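Local coordinates for GTPase activator-like protein (Chaetomium thermophilum, PDB 5HIU), which probably works as a GTPase activator (TSC2) in its full-length form, of which this chain is an N-terminal, all-helical alpha-solenoid part, at residues A29-G34 against L41-L46; L84-V89 against Q118-E123. One frame throughout, in Å; residues are numbered along the deposited sequence.

Interaction 1: residues A29-G34 against L41-L46; sequences AKLKNG and LAANKL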
ATOM      1  N   ALA A  29      11.980 -42.417  19.190  1.00 91.38           N
ATOM      2  CA  ALA A  29      12.135 -42.841  20.580  1.00 93.54           C
ATOM      3  C   ALA A  29      13.127 -41.919  21.304  1.00 92.74           C
ATOM      4  O   ALA A  29      12.829 -41.384  22.380  1.00 92.26           O
ATOM      5  CB  ALA A  29      12.582 -44.292  20.649  1.00 94.79           C
ATOM      6  N   LYS A  30      14.284 -41.701  20.688  1.00 90.78           N
ATOM      7  CA  LYS A  30      15.291 -40.812  21.257  1.00 95.73           C
ATOM      8  C   LYS A  30      14.784 -39.378  21.314  1.00 94.44           C
ATOM      9  O   LYS A  30      15.042 -38.663  22.282  1.00 92.35           O
ATOM     10  CB  LYS A  30      16.579 -40.873  20.439  1.00100.15           C
ATOM     11  CG  LYS A  30      17.251 -42.232  20.480  1.00105.00           C
ATOM     12  CD  LYS A  30      18.484 -42.271  19.602  1.00110.26           C
ATOM     13  CE  LYS A  30      19.329 -43.508  19.873  1.00114.55           C
ATOM     14  NZ  LYS A  30      20.481 -43.577  18.933  1.00117.27           N
ATOM     15  N   LEU A  31      14.055 -38.967  20.281  1.00 91.63           N
ATOM     16  CA  LEU A  31      13.478 -37.626  20.240  1.00 89.62           C
ATOM     17  C   LEU A  31      12.502 -37.396  21.389  1.00 93.52           C
ATOM     18  O   LEU A  31      12.445 -36.303  21.952  1.00 88.04           O
ATOM     19  CB  LEU A  31      12.790 -37.378  18.898  1.00 84.05           C
ATOM     20  CG  LEU A  31      12.182 -35.987  18.698  1.00 85.60           C
ATOM     21  CD1 LEU A  31      13.239 -34.892  18.734  1.00 84.41           C
ATOM     22  CD2 LEU A  31      11.423 -35.944  17.381  1.00 86.87           C
ATOM     23  N   LYS A  32      11.739 -38.427  21.733  1.00104.36           N
ATOM     24  CA  LYS A  32      10.795 -38.339  22.836  1.00108.67           C
ATOM     25  C   LYS A  32      11.511 -38.496  24.168  1.00104.69           C
ATOM     26  O   LYS A  32      11.275 -37.713  25.083  1.00107.37           O
ATOM     27  CB  LYS A  32       9.682 -39.389  22.689  1.00121.97           C
ATOM     28  CG  LYS A  32       8.740 -39.084  21.540  1.00131.55           C
ATOM     29  CD  LYS A  32       7.521 -39.993  21.438  1.00142.83           C
ATOM     30  CE  LYS A  32       6.591 -39.449  20.348  1.00151.82           C
ATOM     31  NZ  LYS A  32       5.330 -40.203  20.127  1.00155.98           N
ATOM     32  N   ASN A  33      12.398 -39.487  24.261  1.00 98.73           N
ATOM     33  CA  ASN A  33      12.929 -39.935  25.554  1.00101.66           C
ATOM     34  C   ASN A  33      14.382 -39.603  25.860  1.00 96.83           C
ATOM     35  O   ASN A  33      14.809 -39.765  26.996  1.00 98.73           O
ATOM     36  CB  ASN A  33      12.792 -41.453  25.678  1.00105.77           C
ATOM     37  CG  ASN A  33      11.379 -41.937  25.458  1.00115.20           C
ATOM     38  OD1 ASN A  33      10.508 -41.193  25.004  1.00119.01           O
ATOM     39  ND2 ASN A  33      11.141 -43.197  25.779  1.00124.66           N
ATOM     40  N   GLY A  34      15.155 -39.182  24.866  1.00 90.34           N
ATOM     41  CA  GLY A  34      16.585 -38.940  25.074  1.00 84.01           C
ATOM     42  C   GLY A  34      16.813 -37.803  26.052  1.00 81.60           C
ATOM     43  O   GLY A  34      15.889 -37.039  26.351  1.00 80.99           O
ATOM     44  N   LEU A  41      20.087 -34.047  18.620  1.00 69.00           N
ATOM     45  CA  LEU A  41      20.703 -34.847  17.564  1.00 69.92           C
ATOM     46  C   LEU A  41      19.650 -35.673  16.799  1.00 68.35           C
ATOM     47  O   LEU A  41      19.734 -35.825  15.589  1.00 65.25           O
ATOM     48  CB  LEU A  41      21.778 -35.763  18.163  1.00 68.32           C
ATOM     49  CG  LEU A  41      22.559 -36.606  17.171  1.00 70.51           C
ATOM     50  CD1 LEU A  41      23.467 -35.712  16.359  1.00 71.81           C
ATOM     51  CD2 LEU A  41      23.356 -37.694  17.886  1.00 74.71           C
ATOM     52  N   ALA A  42      18.676 -36.212  17.522  1.00 70.98           N
ATOM     53  CA  ALA A  42      17.590 -36.977  16.913  1.00 73.43           C
ATOM     54  C   ALA A  42      16.789 -36.077  15.986  1.00 73.94           C
ATOM     55  O   ALA A  42      16.509 -36.425  14.825  1.00 71.86           O
ATOM     56  CB  ALA A  42      16.689 -37.549  17.992  1.00 74.91           C
ATOM     57  N   ALA A  43      16.446 -34.908  16.516  1.00 69.48           N
ATOM     58  CA  ALA A  43      15.782 -33.886  15.757  1.00 66.05           C
ATOM     59  C   ALA A  43      16.488 -33.667  14.432  1.00 71.39           C
ATOM     60  O   ALA A  43      15.845 -33.592  13.380  1.00 79.21           O
ATOM     61  CB  ALA A  43      15.734 -32.592  16.555  1.00 65.11           C
ATOM     62  N   ASN A  44      17.808 -33.553  14.481  1.00 70.81           N
ATOM     63  CA  ASN A  44      18.572 -33.245  13.280  1.00 72.28           C
ATOM     64  C   ASN A  44      18.546 -34.406  12.289  1.00 76.96           C
ATOM     65  O   ASN A  44      18.486 -34.199  11.083  1.00 76.20           O
ATOM     66  CB  ASN A  44      20.029 -32.890  13.626  1.00 72.74           C
ATOM     67  CG  ASN A  44      20.216 -31.426  13.959  1.00 69.62           C
ATOM     68  OD1 ASN A  44      20.457 -30.606  13.079  1.00 71.52           O
ATOM     69  ND2 ASN A  44      20.130 -31.094  15.229  1.00 71.81           N
ATOM     70  N   LYS A  45      18.612 -35.629  12.806  1.00 77.99           N
ATOM     71  CA  LYS A  45      18.609 -36.813  11.955  1.00 80.94           C
ATOM     72  C   LYS A  45      17.244 -37.040  11.325  1.00 84.42           C
ATOM     73  O   LYS A  45      17.134 -37.198  10.113  1.00 86.75           O
ATOM     74  CB  LYS A  45      19.005 -38.035  12.756  1.00 81.35           C
ATOM     75  CG  LYS A  45      20.477 -38.042  13.102  1.00 81.57           C
ATOM     76  CD  LYS A  45      20.795 -39.117  14.104  1.00 79.43           C
ATOM     77  CE  LYS A  45      22.286 -39.250  14.324  1.00 80.11           C
ATOM     78  NZ  LYS A  45      22.484 -40.280  15.379  1.00 83.08           N
ATOM     79  N   LEU A  46      16.206 -37.055  12.154  1.00 82.26           N
ATOM     80  CA  LEU A  46      14.832 -37.056  11.658  1.00 77.40           C
ATOM     81  C   LEU A  46      14.594 -35.980  10.614  1.00 74.40           C
ATOM     82  O   LEU A  46      13.943 -36.218   9.608  1.00 76.75           O
ATOM     83  CB  LEU A  46      13.855 -36.829  12.799  1.00 72.76           C
ATOM     84  CG  LEU A  46      13.565 -38.104  13.543  1.00 74.22           C
ATOM     85  CD1 LEU A  46      12.958 -37.795  14.903  1.00 74.50           C
ATOM     86  CD2 LEU A  46      12.654 -38.970  12.696  1.00 75.68           C
TER
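L31 does most of the work here, with both methyl branches and its CB engaged by the neighbouring helix. Its CB rests on A42 CB at 4.0 Å, where the two backbones come nearest, and the leucine then forks: CD1 reaches over A43, 4.0 Å from A43 CB, while CD2 meets L46 CD1 at 3.5 Å. The L31 side chain holds CG anti to the backbone N (chi1 -178°), which carries the fork forward between A43 and L46. L46 comes in at a slant to it, and its CD1 also sits 4.0 Å from L31 CB. On the other flank the contact thins out to K30 CB against A42 CB at 4.1 Å. Beyond that, the K30 chain runs out extended toward the surface, where K30 NZ stays 5.2 Å from K45 NZ; two like charges at that distance would be expected to disfavour each other mildly.

A42 CB lies against the L31 backbone, 3.8 Å from L31 N, a closeness consistent with its small side chain; the axes approach to 8.6 Å and run antiparallel at 146°. Helices 22-33 and 36-52 thus form a helical hairpin at the N-terminal end of the solenoid. Its short turn begins at G34, the first residue to leave helical geometry, and is tied from the second helix by R39, whose NE hydrogen-bonds to L31 O. A64 and A65 of helix 59-65 pack on L31. Between 29-34 and 41-46 no hydrogen bond crosses, so their fit rests on the shapes of apolar side chains, with the R39 bond adding a polar tie nearer the turn.

Interaction 2: residues L84-V89 against Q118-E123; sequences LLIECV and QLVALE
V89 and I86 meet no ring or side-chain amide on helix 115-126; the flat groups they touch are the peptide units on the two sides of A121. I86 CG1 lies over the face of the V120-A121 peptide, 4.1 Å from A121 N. V89 CG2 instead meets the next peptide at its oxygen, 3.9 Å from A121 O, and not over its face. I86 CG1 also lies 4.0 Å from A121 CA and 4.1 Å from A121 CB, so the isoleucine packs against backbone as much as side chain. Its second branch, CG2, stands anti to the backbone N and meets V120 CG1 at 4.2 Å, the two side chains crossing at about a right angle.

The short helical segments run nearly parallel, 13° apart, their axes 9.0 Å apart at closest approach. Parallel packing of this kind suits an alpha-solenoid; helix 96-107 lies between them in sequence and probably carries the chain back. W62 of helix 59-65 packs on V89 and on L85. On the far helix, L122 turns from the contact to meet M139, L142 and W146 of helix 139-163, while Q118 NE2 hydrogen-bonds to L106 O.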
ATOM      1  N   LEU A  84      12.876 -29.145  12.065  1.00 57.88           N
ATOM      2  CA  LEU A  84      12.242 -30.429  11.948  1.00 59.83           C
ATOM      3  C   LEU A  84      10.754 -30.211  11.742  1.00 60.99           C
ATOM      4  O   LEU A  84      10.127 -30.942  10.972  1.00 60.87           O
ATOM      5  CB  LEU A  84      12.513 -31.262  13.193  1.00 61.22           C
ATOM      6  CG  LEU A  84      11.631 -32.487  13.429  1.00 65.79           C
ATOM      7  CD1 LEU A  84      11.946 -33.571  12.410  1.00 67.37           C
ATOM      8  CD2 LEU A  84      11.837 -32.990  14.847  1.00 67.88           C
ATOM      9  N   LEU A  85      10.196 -29.217  12.441  1.00 62.03           N
ATOM     10  CA  LEU A  85       8.761 -28.922  12.358  1.00 61.27           C
ATOM     11  C   LEU A  85       8.411 -28.357  10.975  1.00 57.28           C
ATOM     12  O   LEU A  85       7.379 -28.678  10.390  1.00 60.28           O
ATOM     13  CB  LEU A  85       8.337 -27.953  13.469  1.00 58.31           C
ATOM     14  CG  LEU A  85       8.393 -28.445  14.924  1.00 62.70           C
ATOM     15  CD1 LEU A  85       7.890 -27.360  15.871  1.00 58.89           C
ATOM     16  CD2 LEU A  85       7.589 -29.721  15.162  1.00 64.28           C
ATOM     17  N   ILE A  86       9.300 -27.530  10.466  1.00 53.80           N
ATOM     18  CA  ILE A  86       9.159 -26.938   9.152  1.00 56.63           C
ATOM     19  C   ILE A  86       9.068 -28.016   8.087  1.00 62.71           C
ATOM     20  O   ILE A  86       8.223 -27.942   7.185  1.00 66.34           O
ATOM     21  CB  ILE A  86      10.343 -25.989   8.885  1.00 53.14           C
ATOM     22  CG1 ILE A  86      10.055 -24.656   9.547  1.00 47.45           C
ATOM     23  CG2 ILE A  86      10.578 -25.781   7.403  1.00 55.23           C
ATOM     24  CD1 ILE A  86      11.284 -23.861   9.836  1.00 48.05           C
ATOM     25  N   GLU A  87       9.925 -29.022   8.190  1.00 62.15           N
ATOM     26  CA  GLU A  87       9.859 -30.129   7.244  1.00 67.03           C
ATOM     27  C   GLU A  87       8.584 -30.919   7.434  1.00 68.02           C
ATOM     28  O   GLU A  87       8.026 -31.392   6.459  1.00 76.68           O
ATOM     29  CB  GLU A  87      11.086 -31.047   7.335  1.00 71.59           C
ATOM     30  CG  GLU A  87      12.360 -30.426   6.789  1.00 73.35           C
ATOM     31  CD  GLU A  87      12.185 -29.869   5.386  1.00 79.39           C
ATOM     32  OE1 GLU A  87      12.079 -30.678   4.443  1.00 90.61           O
ATOM     33  OE2 GLU A  87      12.146 -28.623   5.221  1.00 75.39           O
ATOM     34  N   CYS A  88       8.116 -31.048   8.676  1.00 66.13           N
ATOM     35  CA  CYS A  88       6.898 -31.805   8.958  1.00 67.03           C
ATOM     36  C   CYS A  88       5.633 -31.170   8.366  1.00 66.50           C
ATOM     37  O   CYS A  88       4.807 -31.861   7.785  1.00 67.24           O
ATOM     38  CB  CYS A  88       6.731 -32.030  10.463  1.00 68.81           C
ATOM     39  SG  CYS A  88       7.963 -33.162  11.155  1.00 72.59           S
ATOM     40  N   VAL A  89       5.469 -29.863   8.504  1.00 63.96           N
ATOM     41  CA  VAL A  89       4.245 -29.237   8.020  1.00 63.68           C
ATOM     42  C   VAL A  89       4.065 -29.414   6.519  1.00 67.93           C
ATOM     43  O   VAL A  89       2.950 -29.379   6.049  1.00 75.66           O
ATOM     44  CB  VAL A  89       4.141 -27.750   8.385  1.00 63.24           C
ATOM     45  CG1 VAL A  89       3.997 -27.591   9.884  1.00 63.05           C
ATOM     46  CG2 VAL A  89       5.335 -26.954   7.873  1.00 63.27           C
ATOM     47  N   GLN A 118       9.109 -19.190  12.418  1.00 48.74           N
ATOM     48  CA  GLN A 118       7.647 -19.165  12.484  1.00 50.83           C
ATOM     49  C   GLN A 118       7.024 -18.788  11.141  1.00 52.14           C
ATOM     50  O   GLN A 118       6.116 -19.462  10.664  1.00 56.65           O
ATOM     51  CB  GLN A 118       7.170 -18.142  13.488  1.00 51.00           C
ATOM     52  CG  GLN A 118       7.701 -18.317  14.870  1.00 54.16           C
ATOM     53  CD  GLN A 118       6.831 -17.600  15.840  1.00 50.70           C
ATOM     54  OE1 GLN A 118       7.091 -16.456  16.169  1.00 50.75           O
ATOM     55  NE2 GLN A 118       5.759 -18.241  16.254  1.00 53.03           N
ATOM     56  N   LEU A 119       7.503 -17.666  10.602  1.00 49.85           N
ATOM     57  CA  LEU A 119       7.215 -17.161   9.262  1.00 51.81           C
ATOM     58  C   LEU A 119       7.275 -18.271   8.254  1.00 50.44           C
ATOM     59  O   LEU A 119       6.303 -18.531   7.557  1.00 57.57           O
ATOM     60  CB  LEU A 119       8.333 -16.201   8.864  1.00 62.55           C
ATOM     61  CG  LEU A 119       8.204 -14.795   8.289  1.00 66.91           C
ATOM     62  CD1 LEU A 119       7.391 -14.746   7.008  1.00 70.96           C
ATOM     63  CD2 LEU A 119       7.617 -13.824   9.285  1.00 75.57           C
ATOM     64  N   VAL A 120       8.426 -18.935   8.182  1.00 44.53           N
ATOM     65  CA  VAL A 120       8.629 -19.992   7.196  1.00 50.77           C
ATOM     66  C   VAL A 120       7.673 -21.170   7.484  1.00 55.93           C
ATOM     67  O   VAL A 120       7.051 -21.725   6.574  1.00 57.71           O
ATOM     68  CB  VAL A 120      10.098 -20.463   7.169  1.00 50.69           C
ATOM     69  CG1 VAL A 120      10.248 -21.732   6.357  1.00 51.71           C
ATOM     70  CG2 VAL A 120      11.014 -19.375   6.619  1.00 47.36           C
ATOM     71  N   ALA A 121       7.535 -21.531   8.752  1.00 51.17           N
ATOM     72  CA  ALA A 121       6.625 -22.593   9.105  1.00 51.38           C
ATOM     73  C   ALA A 121       5.257 -22.268   8.582  1.00 53.05           C
ATOM     74  O   ALA A 121       4.633 -23.079   7.881  1.00 55.30           O
ATOM     75  CB  ALA A 121       6.566 -22.781  10.605  1.00 55.14           C
ATOM     76  N   LEU A 122       4.778 -21.079   8.908  1.00 48.52           N
ATOM     77  CA  LEU A 122       3.424 -20.739   8.516  1.00 52.61           C
ATOM     78  C   LEU A 122       3.305 -20.748   6.989  1.00 54.54           C
ATOM     79  O   LEU A 122       2.384 -21.327   6.426  1.00 53.74           O
ATOM     80  CB  LEU A 122       3.016 -19.396   9.092  1.00 50.06           C
ATOM     81  CG  LEU A 122       1.556 -19.023   8.838  1.00 53.43           C
ATOM     82  CD1 LEU A 122       0.593 -20.093   9.345  1.00 56.52           C
ATOM     83  CD2 LEU A 122       1.244 -17.705   9.510  1.00 54.78           C
ATOM     84  N   GLU A 123       4.276 -20.128   6.335  1.00 55.91           N
ATOM     85  CA  GLU A 123       4.335 -20.088   4.896  1.00 56.89           C
ATOM     86  C   GLU A 123       4.247 -21.496   4.319  1.00 62.80           C
ATOM     87  O   GLU A 123       3.475 -21.722   3.386  1.00 69.96           O
ATOM     88  CB  GLU A 123       5.621 -19.382   4.476  1.00 59.79           C
ATOM     89  CG  GLU A 123       6.071 -19.590   3.045  1.00 68.54           C
ATOM     90  CD  GLU A 123       7.438 -18.974   2.808  1.00 69.70           C
ATOM     91  OE1 GLU A 123       7.526 -17.741   2.919  1.00 60.19           O
ATOM     92  OE2 GLU A 123       8.418 -19.718   2.541  1.00 73.76           O
TER

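Interactions 1 and 2 follow one another along the solenoid, with their centres about 18 Å apart and on the same side of the chain's centre, the first about 45 Å from it and the second about 27 Å. L84, in 84-89 but taking no part in the contact with 118-123, packs on the hairpin, where L84 CD1 lies 3.8 Å from L46 CB and L84 CD2 lies 3.9 Å from L31 CD2. Helix 75-89 therefore packs on the hairpin through L84 and on the next layer through I86 and V89. Both contacts are structural packing in the N-terminal scaffold; the Rap-GAP domain of TSC2 is probably not part of this chain.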